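Local coordinates for FERM, ARHGEF and pleckstrin domain-containing protein 2 (Mus musculus, PDB 6D2K) that acts as a guanine nucleotide exchange factor that activates RAC1, takes part in semaphorin responses and actin remodelling, and is represented here by its FERM domain, at residues 6-11 with 22-27; 13-18 with 105-110; 215-220 with 229-234; 245-250 with 257-262. One frame throughout, in Å; residues are numbered along the deposited sequence.

Interaction 1. Residues 6-11 with 22-27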
loop_
_atom_site.group_PDB
_atom_site.type_symbol
_atom_site.label_atom_id
_atom_site.label_comp_id
_atom_site.label_asym_id
_atom_site.label_seq_id
_atom_site.Cartn_x
_atom_site.Cartn_y
_atom_site.Cartn_z
ATOM N N LYS A 6 18.146 -3.157 27.238
ATOM C CA LYS A 6 18.499 -4.110 26.195
ATOM C C LYS A 6 17.645 -3.809 24.966
ATOM O O LYS A 6 16.450 -3.534 25.084
ATOM C CB LYS A 6 18.253 -5.541 26.670
ATOM C CG LYS A 6 18.873 -6.616 25.783
ATOM C CD LYS A 6 18.432 -8.006 26.223
ATOM C CE LYS A 6 16.916 -8.054 26.409
ATOM N NZ LYS A 6 16.401 -9.443 26.586
ATOM N N HIS A 7 18.263 -3.839 23.790
ATOM C CA HIS A 7 17.551 -3.508 22.559
ATOM C C HIS A 7 16.982 -4.766 21.918
ATOM O O HIS A 7 17.558 -5.847 22.047
ATOM C CB HIS A 7 18.487 -2.814 21.564
ATOM C CG HIS A 7 18.823 -1.395 21.913
ATOM N ND1 HIS A 7 19.131 -0.992 23.196
ATOM C CD2 HIS A 7 18.929 -0.291 21.136
ATOM C CE1 HIS A 7 19.398 0.302 23.194
ATOM N NE2 HIS A 7 19.291 0.752 21.956
ATOM N N MET A 8 15.857 -4.623 21.219
ATOM C CA MET A 8 15.342 -5.703 20.383
ATOM C C MET A 8 15.850 -5.534 18.951
ATOM O O MET A 8 16.050 -4.411 18.484
ATOM C CB MET A 8 13.809 -5.751 20.418
ATOM C CG MET A 8 13.115 -4.464 19.998
ATOM S SD MET A 8 11.309 -4.530 20.199
ATOM C CE MET A 8 10.874 -5.870 19.083
ATOM N N ARG A 9 16.071 -6.657 18.272
ATOM C CA ARG A 9 16.552 -6.663 16.894
ATOM C C ARG A 9 15.341 -6.728 15.992
ATOM O O ARG A 9 14.538 -7.649 16.089
ATOM C CB ARG A 9 17.431 -7.890 16.642
ATOM C CG ARG A 9 17.961 -8.008 15.213
ATOM C CD ARG A 9 18.871 -6.843 14.884
ATOM N NE ARG A 9 20.228 -7.259 14.530
ATOM C CZ ARG A 9 21.208 -7.467 15.403
ATOM N NH1 ARG A 9 20.992 -7.317 16.702
ATOM N NH2 ARG A 9 22.411 -7.835 14.974
ATOM N N ILE A 10 15.185 -5.735 15.128
ATOM C CA ILE A 10 14.040 -5.711 14.247
ATOM C C ILE A 10 14.510 -5.819 12.800
ATOM O O ILE A 10 15.380 -5.072 12.383
ATOM C CB ILE A 10 13.228 -4.419 14.455
ATOM C CG1 ILE A 10 12.742 -4.360 15.909
ATOM C CG2 ILE A 10 12.050 -4.362 13.498
ATOM C CD1 ILE A 10 11.939 -3.137 16.251
ATOM N N ARG A 11 13.962 -6.774 12.051
ATOM C CA ARG A 11 14.287 -6.899 10.635
ATOM C C ARG A 11 13.322 -6.049 9.820
ATOM O O ARG A 11 12.104 -6.181 9.958
ATOM C CB ARG A 11 14.203 -8.360 10.197
ATOM C CG ARG A 11 15.210 -9.273 10.897
ATOM C CD ARG A 11 15.060 -10.735 10.484
ATOM N NE ARG A 11 15.332 -10.956 9.065
ATOM C CZ ARG A 11 16.548 -10.944 8.522
ATOM N NH1 ARG A 11 17.614 -10.707 9.278
ATOM N NH2 ARG A 11 16.699 -11.162 7.221
ATOM N N PHE A 22 17.655 -3.321 12.568
ATOM C CA PHE A 22 17.637 -2.141 13.431
ATOM C C PHE A 22 17.489 -2.574 14.876
ATOM O O PHE A 22 16.578 -3.323 15.209
ATOM C CB PHE A 22 16.486 -1.204 13.062
ATOM C CG PHE A 22 16.595 -0.633 11.679
ATOM C CD1 PHE A 22 17.065 0.648 11.480
ATOM C CD2 PHE A 22 16.226 -1.385 10.583
ATOM C CE1 PHE A 22 17.165 1.176 10.200
ATOM C CE2 PHE A 22 16.329 -0.874 9.310
ATOM C CZ PHE A 22 16.801 0.407 9.113
ATOM N N ASP A 23 18.389 -2.098 15.727
ATOM C CA ASP A 23 18.323 -2.413 17.147
ATOM C C ASP A 23 17.708 -1.245 17.896
ATOM O O ASP A 23 18.151 -0.107 17.772
ATOM C CB ASP A 23 19.720 -2.735 17.676
ATOM C CG ASP A 23 20.284 -4.001 17.075
ATOM O OD1 ASP A 23 19.564 -5.022 17.065
ATOM O OD2 ASP A 23 21.443 -3.981 16.612
ATOM N N ILE A 24 16.661 -1.519 18.664
ATOM C CA ILE A 24 15.930 -0.445 19.314
ATOM C C ILE A 24 15.412 -0.895 20.669
ATOM O O ILE A 24 15.129 -2.076 20.870
ATOM C CB ILE A 24 14.757 0.013 18.440
ATOM C CG1 ILE A 24 14.176 1.333 18.944
ATOM C CG2 ILE A 24 13.693 -1.064 18.380
ATOM C CD1 ILE A 24 13.324 2.038 17.918
ATOM N N GLU A 25 15.293 0.050 21.596
ATOM C CA GLU A 25 14.702 -0.244 22.896
ATOM C C GLU A 25 13.214 -0.464 22.727
ATOM O O GLU A 25 12.517 0.381 22.172
ATOM C CB GLU A 25 14.960 0.890 23.883
ATOM C CG GLU A 25 16.423 1.053 24.234
ATOM C CD GLU A 25 16.681 2.253 25.117
ATOM O OE1 GLU A 25 16.573 3.393 24.617
ATOM O OE2 GLU A 25 16.994 2.052 26.310
ATOM N N PRO A 26 12.726 -1.617 23.196
ATOM C CA PRO A 26 11.326 -2.002 22.992
ATOM C C PRO A 26 10.349 -0.922 23.441
ATOM O O PRO A 26 9.275 -0.808 22.858
ATOM C CB PRO A 26 11.180 -3.259 23.848
ATOM C CG PRO A 26 12.562 -3.823 23.932
ATOM C CD PRO A 26 13.495 -2.651 23.913
ATOM N N LYS A 27 10.723 -0.132 24.444
ATOM C CA LYS A 27 9.821 0.874 25.000
ATOM C C LYS A 27 9.704 2.129 24.142
ATOM O O LYS A 27 8.812 2.945 24.357
ATOM C CB LYS A 27 10.279 1.280 26.399
ATOM C CG LYS A 27 11.571 2.080 26.388
ATOM C CD LYS A 27 12.032 2.427 27.793
ATOM C CE LYS A 27 13.367 3.142 27.745
ATOM N NZ LYS A 27 14.347 2.342 26.961
#

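Interaction 2. Residues 13-18 with 105-110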
loop_
_atom_site.group_PDB
_atom_site.type_symbol
_atom_site.label_atom_id
_atom_site.label_comp_id
_atom_site.label_asym_id
_atom_site.label_seq_id
_atom_site.Cartn_x
_atom_site.Cartn_y
_atom_site.Cartn_z
ATOM N N LYS A 13 12.161 -5.284 6.081
ATOM C CA LYS A 13 12.217 -5.661 4.675
ATOM C C LYS A 13 11.906 -4.429 3.846
ATOM O O LYS A 13 10.839 -3.852 3.971
ATOM C CB LYS A 13 11.229 -6.787 4.374
ATOM C CG LYS A 13 11.325 -7.323 2.945
ATOM C CD LYS A 13 10.382 -8.505 2.726
ATOM C CE LYS A 13 10.673 -9.209 1.401
ATOM N NZ LYS A 13 12.038 -9.811 1.377
ATOM N N LEU A 14 12.852 -4.029 3.000
ATOM C CA LEU A 14 12.733 -2.802 2.219
ATOM C C LEU A 14 12.009 -3.093 0.914
ATOM O O LEU A 14 11.702 -4.241 0.627
ATOM C CB LEU A 14 14.124 -2.213 1.978
ATOM C CG LEU A 14 14.859 -1.860 3.281
ATOM C CD1 LEU A 14 16.291 -1.442 3.030
ATOM C CD2 LEU A 14 14.108 -0.774 4.045
ATOM N N LEU A 15 11.715 -2.052 0.135
ATOM C CA LEU A 15 10.891 -2.215 -1.063
ATOM C C LEU A 15 11.623 -2.940 -2.206
ATOM O O LEU A 15 10.987 -3.506 -3.099
ATOM C CB LEU A 15 10.347 -0.863 -1.529
ATOM C CG LEU A 15 9.011 -0.470 -0.889
ATOM C CD1 LEU A 15 8.717 1.011 -1.094
ATOM C CD2 LEU A 15 7.882 -1.342 -1.448
ATOM N N ASP A 16 12.949 -2.934 -2.164
ATOM C CA ASP A 16 13.743 -3.716 -3.117
ATOM C C ASP A 16 13.998 -5.157 -2.632
ATOM O O ASP A 16 14.751 -5.914 -3.258
ATOM C CB ASP A 16 15.057 -2.998 -3.444
ATOM C CG ASP A 16 15.933 -2.793 -2.220
ATOM O OD1 ASP A 16 16.940 -2.054 -2.302
ATOM O OD2 ASP A 16 15.611 -3.380 -1.172
ATOM N N SER A 17 13.375 -5.519 -1.512
ATOM C CA SER A 17 13.431 -6.874 -0.957
ATOM C C SER A 17 14.686 -7.157 -0.124
ATOM O O SER A 17 14.808 -8.221 0.476
ATOM C CB SER A 17 13.251 -7.939 -2.043
ATOM O OG SER A 17 11.907 -8.384 -2.097
ATOM N N THR A 18 15.607 -6.204 -0.083
ATOM C CA THR A 18 16.727 -6.304 0.843
ATOM C C THR A 18 16.229 -6.148 2.279
ATOM O O THR A 18 15.156 -5.592 2.516
ATOM C CB THR A 18 17.803 -5.252 0.566
ATOM O OG1 THR A 18 17.263 -3.934 0.724
ATOM C CG2 THR A 18 18.334 -5.407 -0.847
ATOM N N ALA A 105 7.400 3.061 -7.679
ATOM C CA ALA A 105 7.407 2.031 -8.716
ATOM C C ALA A 105 7.635 0.644 -8.110
ATOM O O ALA A 105 7.006 -0.335 -8.548
ATOM C CB ALA A 105 8.469 2.336 -9.785
ATOM N N LEU A 106 8.512 0.563 -7.107
ATOM C CA LEU A 106 8.771 -0.709 -6.420
ATOM C C LEU A 106 7.534 -1.169 -5.650
ATOM O O LEU A 106 7.244 -2.363 -5.575
ATOM C CB LEU A 106 9.957 -0.589 -5.446
ATOM C CG LEU A 106 11.349 -0.441 -6.090
ATOM C CD1 LEU A 106 12.435 -0.428 -5.011
ATOM C CD2 LEU A 106 11.580 -1.579 -7.073
ATOM N N GLN A 107 6.793 -0.220 -5.084
ATOM C CA GLN A 107 5.580 -0.572 -4.349
ATOM C C GLN A 107 4.544 -1.141 -5.310
ATOM O O GLN A 107 3.882 -2.144 -5.020
ATOM C CB GLN A 107 5.019 0.664 -3.640
ATOM C CG GLN A 107 3.623 0.470 -3.024
ATOM C CD GLN A 107 3.633 -0.439 -1.825
ATOM O OE1 GLN A 107 2.930 -1.450 -1.783
ATOM N NE2 GLN A 107 4.413 -0.089 -0.842
ATOM N N LEU A 108 4.396 -0.497 -6.461
ATOM C CA LEU A 108 3.437 -0.960 -7.454
ATOM C C LEU A 108 3.838 -2.318 -8.010
ATOM O O LEU A 108 2.970 -3.160 -8.267
ATOM C CB LEU A 108 3.275 0.085 -8.564
ATOM C CG LEU A 108 2.604 1.354 -8.025
ATOM C CD1 LEU A 108 2.847 2.475 -9.027
ATOM C CD2 LEU A 108 1.103 1.153 -7.740
ATOM N N LYS A 109 5.146 -2.533 -8.179
ATOM C CA LYS A 109 5.670 -3.835 -8.551
ATOM C C LYS A 109 5.226 -4.881 -7.529
ATOM O O LYS A 109 4.758 -5.946 -7.913
ATOM C CB LYS A 109 7.199 -3.788 -8.684
ATOM C CG LYS A 109 7.848 -5.156 -8.889
ATOM C CD LYS A 109 9.359 -5.036 -8.994
ATOM C CE LYS A 109 9.997 -6.416 -8.941
ATOM N NZ LYS A 109 11.479 -6.372 -8.904
ATOM N N ARG A 110 5.371 -4.564 -6.246
ATOM C CA ARG A 110 4.952 -5.499 -5.199
ATOM C C ARG A 110 3.444 -5.751 -5.247
ATOM O O ARG A 110 3.000 -6.901 -5.110
ATOM C CB ARG A 110 5.358 -5.001 -3.809
ATOM C CG ARG A 110 4.729 -5.815 -2.677
ATOM C CD ARG A 110 4.675 -5.039 -1.354
ATOM N NE ARG A 110 5.994 -4.911 -0.783
ATOM C CZ ARG A 110 6.335 -4.058 0.175
ATOM N NH1 ARG A 110 5.448 -3.217 0.682
ATOM N NH2 ARG A 110 7.589 -4.041 0.599
HETATM O O HOH W 1 9.298 -6.179 -0.182
HETATM O O HOH W 2 9.034 -4.549 -5.100
#

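Interaction 3. Residues 215-220 with 229-234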
loop_
_atom_site.group_PDB
_atom_site.type_symbol
_atom_site.label_atom_id
_atom_site.label_comp_id
_atom_site.label_asym_id
_atom_site.label_seq_id
_atom_site.Cartn_x
_atom_site.Cartn_y
_atom_site.Cartn_z
ATOM N N MET A 215 -9.631 10.195 -2.613
ATOM C CA MET A 215 -10.947 10.764 -2.937
ATOM C C MET A 215 -11.981 10.612 -1.828
ATOM O O MET A 215 -12.885 11.435 -1.705
ATOM C CB MET A 215 -11.515 10.130 -4.192
ATOM C CG MET A 215 -12.250 11.111 -5.063
ATOM S SD MET A 215 -11.074 11.752 -6.257
ATOM C CE MET A 215 -10.744 10.238 -7.155
ATOM N N GLY A 216 -11.865 9.549 -1.041
ATOM C CA GLY A 216 -12.850 9.281 -0.006
ATOM C C GLY A 216 -12.927 7.813 0.369
ATOM O O GLY A 216 -12.009 7.031 0.098
ATOM N N VAL A 217 -14.026 7.440 1.022
ATOM C CA VAL A 217 -14.244 6.065 1.406
ATOM C C VAL A 217 -14.986 5.354 0.298
ATOM O O VAL A 217 -15.942 5.888 -0.278
ATOM C CB VAL A 217 -15.005 5.980 2.735
ATOM C CG1 VAL A 217 -15.253 4.520 3.131
ATOM C CG2 VAL A 217 -14.196 6.696 3.797
ATOM N N LEU A 218 -14.526 4.150 -0.011
ATOM C CA LEU A 218 -14.978 3.440 -1.190
ATOM C C LEU A 218 -15.650 2.125 -0.845
ATOM O O LEU A 218 -15.272 1.455 0.118
ATOM C CB LEU A 218 -13.791 3.180 -2.132
ATOM C CG LEU A 218 -12.846 4.344 -2.438
ATOM C CD1 LEU A 218 -11.715 3.847 -3.337
ATOM C CD2 LEU A 218 -13.561 5.481 -3.131
ATOM N N VAL A 219 -16.649 1.755 -1.643
ATOM C CA VAL A 219 -17.312 0.467 -1.499
ATOM C C VAL A 219 -17.225 -0.321 -2.799
ATOM O O VAL A 219 -17.608 0.176 -3.864
ATOM C CB VAL A 219 -18.803 0.617 -1.105
ATOM C CG1 VAL A 219 -19.460 -0.759 -0.990
ATOM C CG2 VAL A 219 -18.917 1.362 0.202
ATOM N N PHE A 220 -16.710 -1.542 -2.702
ATOM C CA PHE A 220 -16.654 -2.465 -3.826
ATOM C C PHE A 220 -17.552 -3.655 -3.513
ATOM O O PHE A 220 -17.634 -4.096 -2.373
ATOM C CB PHE A 220 -15.226 -2.972 -4.029
ATOM C CG PHE A 220 -14.278 -1.945 -4.564
ATOM C CD1 PHE A 220 -13.841 -2.016 -5.881
ATOM C CD2 PHE A 220 -13.791 -0.931 -3.760
ATOM C CE1 PHE A 220 -12.951 -1.088 -6.384
ATOM C CE2 PHE A 220 -12.903 0.001 -4.252
ATOM C CZ PHE A 220 -12.480 -0.077 -5.577
ATOM N N PHE A 229 -17.732 7.638 -1.396
ATOM C CA PHE A 229 -18.166 8.654 -0.457
ATOM C C PHE A 229 -17.060 9.694 -0.399
ATOM O O PHE A 229 -16.133 9.592 0.398
ATOM C CB PHE A 229 -18.469 8.040 0.915
ATOM C CG PHE A 229 -19.465 6.912 0.855
ATOM C CD1 PHE A 229 -20.700 7.100 0.263
ATOM C CD2 PHE A 229 -19.159 5.663 1.371
ATOM C CE1 PHE A 229 -21.608 6.063 0.183
ATOM C CE2 PHE A 229 -20.060 4.626 1.298
ATOM C CZ PHE A 229 -21.289 4.826 0.706
ATOM N N ASN A 230 -17.167 10.693 -1.268
ATOM C CA ASN A 230 -16.149 11.728 -1.372
ATOM C C ASN A 230 -15.957 12.460 -0.063
ATOM O O ASN A 230 -16.917 12.693 0.674
ATOM C CB ASN A 230 -16.519 12.737 -2.461
ATOM C CG ASN A 230 -16.847 12.078 -3.779
ATOM O OD1 ASN A 230 -17.983 11.658 -4.009
ATOM N ND2 ASN A 230 -15.854 11.983 -4.659
ATOM N N TRP A 231 -14.724 12.856 0.221
ATOM C CA TRP A 231 -14.430 13.532 1.482
ATOM C C TRP A 231 -15.302 14.752 1.738
ATOM O O TRP A 231 -15.649 15.047 2.880
ATOM C CB TRP A 231 -12.946 13.903 1.566
ATOM C CG TRP A 231 -12.028 12.724 1.661
ATOM C CD1 TRP A 231 -11.037 12.375 0.781
ATOM C CD2 TRP A 231 -12.003 11.741 2.698
ATOM N NE1 TRP A 231 -10.404 11.229 1.206
ATOM C CE2 TRP A 231 -10.975 10.821 2.382
ATOM C CE3 TRP A 231 -12.753 11.539 3.858
ATOM C CZ2 TRP A 231 -10.682 9.726 3.192
ATOM C CZ3 TRP A 231 -12.462 10.452 4.655
ATOM C CH2 TRP A 231 -11.440 9.558 4.318
ATOM N N SER A 232 -15.662 15.458 0.672
ATOM C CA SER A 232 -16.464 16.663 0.817
ATOM C C SER A 232 -17.838 16.364 1.418
ATOM O O SER A 232 -18.468 17.248 1.997
ATOM C CB SER A 232 -16.604 17.391 -0.526
ATOM O OG SER A 232 -17.315 16.605 -1.465
ATOM N N LYS A 233 -18.290 15.114 1.303
ATOM C CA LYS A 233 -19.620 14.736 1.787
ATOM C C LYS A 233 -19.571 14.027 3.128
ATOM O O LYS A 233 -20.608 13.731 3.715
ATOM C CB LYS A 233 -20.319 13.830 0.776
ATOM C CG LYS A 233 -20.430 14.430 -0.614
ATOM C CD LYS A 233 -20.986 13.419 -1.602
ATOM C CE LYS A 233 -20.928 13.958 -3.023
ATOM N NZ LYS A 233 -21.512 12.992 -3.993
ATOM N N VAL A 234 -18.365 13.745 3.602
ATOM C CA VAL A 234 -18.186 13.007 4.845
ATOM C C VAL A 234 -18.057 13.973 6.011
ATOM O O VAL A 234 -17.131 14.778 6.062
ATOM C CB VAL A 234 -16.926 12.128 4.765
ATOM C CG1 VAL A 234 -16.640 11.463 6.114
ATOM C CG2 VAL A 234 -17.080 11.091 3.665
HETATM O O HOH W 3 -13.247 13.583 -3.414
#

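Interaction 4. Residues 245-250 with 257-262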
loop_
_atom_site.group_PDB
_atom_site.type_symbol
_atom_site.label_atom_id
_atom_site.label_comp_id
_atom_site.label_asym_id
_atom_site.label_seq_id
_atom_site.Cartn_x
_atom_site.Cartn_y
_atom_site.Cartn_z
ATOM N N LEU A 245 -18.977 3.464 11.030
ATOM C CA LEU A 245 -20.043 4.449 10.823
ATOM C C LEU A 245 -19.570 5.650 10.007
ATOM O O LEU A 245 -18.608 6.312 10.378
ATOM C CB LEU A 245 -20.587 4.938 12.179
ATOM C CG LEU A 245 -21.433 3.975 13.032
ATOM C CD1 LEU A 245 -20.642 2.759 13.475
ATOM C CD2 LEU A 245 -21.987 4.701 14.245
ATOM N N ILE A 246 -20.241 5.926 8.892
ATOM C CA ILE A 246 -19.914 7.104 8.100
ATOM C C ILE A 246 -21.067 8.089 8.181
ATOM O O ILE A 246 -22.171 7.769 7.742
ATOM C CB ILE A 246 -19.733 6.768 6.614
ATOM C CG1 ILE A 246 -18.789 5.594 6.414
ATOM C CG2 ILE A 246 -19.210 7.989 5.868
ATOM C CD1 ILE A 246 -18.628 5.185 4.960
ATOM N N LYS A 247 -20.818 9.270 8.741
ATOM C CA LYS A 247 -21.848 10.324 8.731
ATOM C C LYS A 247 -21.671 11.139 7.456
ATOM O O LYS A 247 -20.566 11.626 7.180
ATOM C CB LYS A 247 -21.732 11.209 9.971
ATOM C CG LYS A 247 -22.867 12.212 10.088
ATOM C CD LYS A 247 -22.692 13.089 11.310
ATOM C CE LYS A 247 -23.557 14.335 11.186
ATOM N NZ LYS A 247 -23.365 15.271 12.327
ATOM N N LEU A 248 -22.755 11.273 6.687
ATOM C CA LEU A 248 -22.727 11.695 5.279
ATOM C C LEU A 248 -23.894 12.628 4.974
ATOM O O LEU A 248 -24.688 12.920 5.853
ATOM C CB LEU A 248 -22.900 10.454 4.397
ATOM C CG LEU A 248 -21.913 10.105 3.293
ATOM C CD1 LEU A 248 -20.481 10.218 3.764
ATOM C CD2 LEU A 248 -22.216 8.700 2.792
ATOM N N HIS A 249 -24.027 13.064 3.723
ATOM C CA HIS A 249 -25.250 13.776 3.319
ATOM C C HIS A 249 -26.446 12.859 3.520
ATOM O O HIS A 249 -26.378 11.676 3.174
ATOM C CB HIS A 249 -25.199 14.158 1.842
ATOM C CG HIS A 249 -24.186 15.203 1.513
ATOM N ND1 HIS A 249 -23.457 15.871 2.475
ATOM C CD2 HIS A 249 -23.781 15.702 0.320
ATOM C CE1 HIS A 249 -22.645 16.733 1.886
ATOM N NE2 HIS A 249 -22.820 16.646 0.581
ATOM N N PRO A 250 -27.552 13.389 4.068
ATOM C CA PRO A 250 -28.743 12.580 4.356
ATOM C C PRO A 250 -29.492 12.111 3.113
ATOM O O PRO A 250 -29.435 12.757 2.065
ATOM C CB PRO A 250 -29.630 13.539 5.161
ATOM C CG PRO A 250 -29.205 14.899 4.709
ATOM C CD PRO A 250 -27.717 14.784 4.518
ATOM N N GLN A 257 -31.920 10.368 7.675
ATOM C CA GLN A 257 -30.832 9.452 8.019
ATOM C C GLN A 257 -29.519 9.950 7.425
ATOM O O GLN A 257 -29.384 10.074 6.209
ATOM C CB GLN A 257 -31.134 8.049 7.499
ATOM C CG GLN A 257 -30.032 7.043 7.805
ATOM C CD GLN A 257 -29.790 6.907 9.294
ATOM O OE1 GLN A 257 -30.430 6.093 9.964
ATOM N NE2 GLN A 257 -28.876 7.714 9.827
ATOM N N ASP A 258 -28.555 10.233 8.293
ATOM C CA ASP A 258 -27.287 10.803 7.859
ATOM C C ASP A 258 -26.113 9.845 8.022
ATOM O O ASP A 258 -24.974 10.214 7.754
ATOM C CB ASP A 258 -27.007 12.109 8.615
ATOM C CG ASP A 258 -27.005 11.933 10.116
ATOM O OD1 ASP A 258 -27.039 12.961 10.830
ATOM O OD2 ASP A 258 -26.968 10.782 10.593
ATOM N N THR A 259 -26.389 8.617 8.445
ATOM C CA THR A 259 -25.306 7.685 8.776
ATOM C C THR A 259 -25.457 6.320 8.104
ATOM O O THR A 259 -26.526 5.698 8.150
ATOM C CB THR A 259 -25.150 7.525 10.312
ATOM O OG1 THR A 259 -24.804 8.792 10.892
ATOM C CG2 THR A 259 -24.054 6.504 10.661
ATOM N N LEU A 260 -24.378 5.870 7.468
ATOM C CA LEU A 260 -24.319 4.538 6.891
ATOM C C LEU A 260 -23.487 3.665 7.810
ATOM O O LEU A 260 -22.520 4.139 8.412
ATOM C CB LEU A 260 -23.659 4.568 5.514
ATOM C CG LEU A 260 -24.353 5.395 4.438
ATOM C CD1 LEU A 260 -23.657 5.191 3.092
ATOM C CD2 LEU A 260 -25.817 5.014 4.357
ATOM N N GLU A 261 -23.873 2.399 7.915
ATOM C CA GLU A 261 -23.194 1.452 8.794
ATOM C C GLU A 261 -22.717 0.219 8.046
ATOM O O GLU A 261 -23.448 -0.347 7.233
ATOM C CB GLU A 261 -24.118 1.014 9.929
ATOM C CG GLU A 261 -24.168 1.973 11.092
ATOM C CD GLU A 261 -24.659 1.305 12.365
ATOM O OE1 GLU A 261 -25.477 1.921 13.081
ATOM O OE2 GLU A 261 -24.229 0.161 12.646
ATOM N N PHE A 262 -21.479 -0.187 8.318
ATOM C CA PHE A 262 -20.927 -1.409 7.740
ATOM C C PHE A 262 -20.376 -2.275 8.852
ATOM O O PHE A 262 -19.818 -1.764 9.821
ATOM C CB PHE A 262 -19.830 -1.065 6.731
ATOM C CG PHE A 262 -20.329 -0.242 5.580
ATOM C CD1 PHE A 262 -20.868 -0.856 4.465
ATOM C CD2 PHE A 262 -20.296 1.137 5.638
ATOM C CE1 PHE A 262 -21.344 -0.096 3.400
ATOM C CE2 PHE A 262 -20.770 1.897 4.588
ATOM C CZ PHE A 262 -21.302 1.279 3.473
#

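Interaction 1. Residues 6-11 with 22-27
Met-8 to Ile-10 and Phe-22 to Ile-24 pair as an antiparallel ladder, the open end of the hairpin that starts the FERM domain. Met-8 and Ile-24 exchange two backbone bonds (Met-8 N to Ile-24 O, 2.7 Å), as do Ile-10 and Phe-22. On the face of Met-8, Ile-10, Phe-22 and Ile-24, against which helices 30-41 and 69-73 lie, Ile-24 CG2 packs tightly on Ile-10 CD1 (3.5 Å). On the other, Arg-9 bends at chi2 (63°) and chi3 to bring NH1 to Asp-23 OD1 (2.7 Å), a weak bond within a salt bridge, guanidinium and carboxylate planes 77° apart. Glu-25 CG sits over one face of the His-7 ring, toward the CE1 rim and 3.6 Å from the centroid, while His-7 ND1 bonds to Glu-5 O. Without the imidazole, as with an alanine here, Glu-25 CG would probably lose the ring it lies on and Glu-5 O its ND1 partner. A hairpin with helices on one face is typical of the ubiquitin-like FERM N-terminal lobe.

Interaction 2. Residues 13-18 with 105-110
The turn between the first two strands of the ubiquitin-like lobe rests on helix 98-113 of the FERM central domain, with Leu-15 as its main point of contact. Leu-15 CB meets Leu-106 CB at 3.9 Å, and Leu-106 CD1 lies alongside the backbone from Leu-15 C to Asp-16 N. The Leu-15 CD2 methyl sits over one face of the Arg-110 guanidinium, offset toward its rim and 3.4 Å from NH2; the two side chains cross at about a right angle. Arg-110 arrives there by a bend at chi3 (-72°), and its NH1 donates to Leu-83 O of strand 79-85. The turn is a type I beta turn from Leu-14 to Ser-17, and an Asx turn overlaps its end: Asp-16 OD2 accepts from Thr-18 N at 3.0 Å and from Thr-18 OG1. No direct hydrogen bond joins turn and helix; the polar links between the two segments run through two waters. One water, in the plane of the guanidinium at its edge, accepts from Arg-110 NH2 at 2.8 Å and donates to Leu-14 O. A second donates to Leu-15 O and, at 2.9 Å, to Leu-106 O, linking two carbonyls.

Interaction 3. Residues 215-220 with 229-234
With its CG anti to the carbonyl carbon (chi1 -67°), Trp-231 swings its indole across the backbone of Gly-216, whose CA lies over the five-membered ring, 3.4 Å from the centroid. The same choice at Phe-229 (chi1 -55°) lays its ring by Val-217 O and carries CE2 to Val-219 CG2 (3.6 Å). There is no room for a side chain at Gly-216: a CB would collide with Phe-229 O and Asn-230 CA, and its backbone angles also call for glycine. Val-217 CG2 reaches Trp-231 CH2 at 4.0 Å, the side chains crossing at about a right angle. Val-217 and Phe-229 exchange two backbone bonds, the straighter from Phe-229 N to Val-217 O (2.7 Å). Met-215 O receives Trp-231 N and a water, while Trp-231 NE1 donates to Ser-213 O. A leucine in place of Trp-231 would probably leave Gly-216 CA without its aromatic cover and Ser-213 O without the indole bond. Such a hairpin, running into a 3-10 turn, belongs to the antiparallel sheet of the PH-like FERM C-terminal domain.

Interaction 4. Residues 245-250 with 257-262
The Phe-262 ring meets Ile-246 CD1 obliquely, its CE2 3.9 Å from that methyl. A second flat group, the Asp-258 carboxylate, is approached from above its plane by the Thr-259 hydroxyl, which donates to OD2. Its OD1 lies beside Lys-247 CE, at 3.8 Å, but Lys-247 NZ is 4.6 Å from that same OD1, beyond a salt bridge, so any attraction is probably modest. Asp-258 CG stands between the backbone N and the carbonyl carbon (chi1 57°), which sets the carboxylate beside the extended Lys-247 chain.

Between the strands, Ile-246 and Leu-260 form a hydrogen-bonded pair, Ile-246 N to Leu-260 O and Leu-260 N to Ile-246 O, both 2.9 Å. A further backbone bond joins Leu-248 N to Asp-258 O at 2.7 Å. On the face of Ile-246 and Leu-260, Leu-248 CD2 touches Leu-260 CD1; on the other, Leu-245 CG lies alongside Glu-261 CG, both side chains pointing the same way, while the Glu-261 carboxylate pairs with Arg-243. Strand 243-247 runs between 259-264 and the outermost strand 236-240 of the PH-like sheet, and its Ile-246 face looks across to Val-217 and Phe-229 of strands 216-221 and 224-230.

Local strand pairing and long-range docking divide the work among these four contacts. Following the chain from the N terminus, interaction 1 closes the first hairpin, and the turn of interaction 2 lies within that loop, so the two cross: its partner, 105-110, comes 87 residues after the turn and ties the ubiquitin-like lobe to the central helical domain. Interactions 3 and 4 follow in series, each closing a short hairpin of the PH-like domain. Their centres are 11 Å apart, and they touch where Phe-229 packs on Leu-248 and Leu-260, bringing separate parts of one sheet together. Interaction 1 remains remote, its centre 39 Å from that of interaction 3.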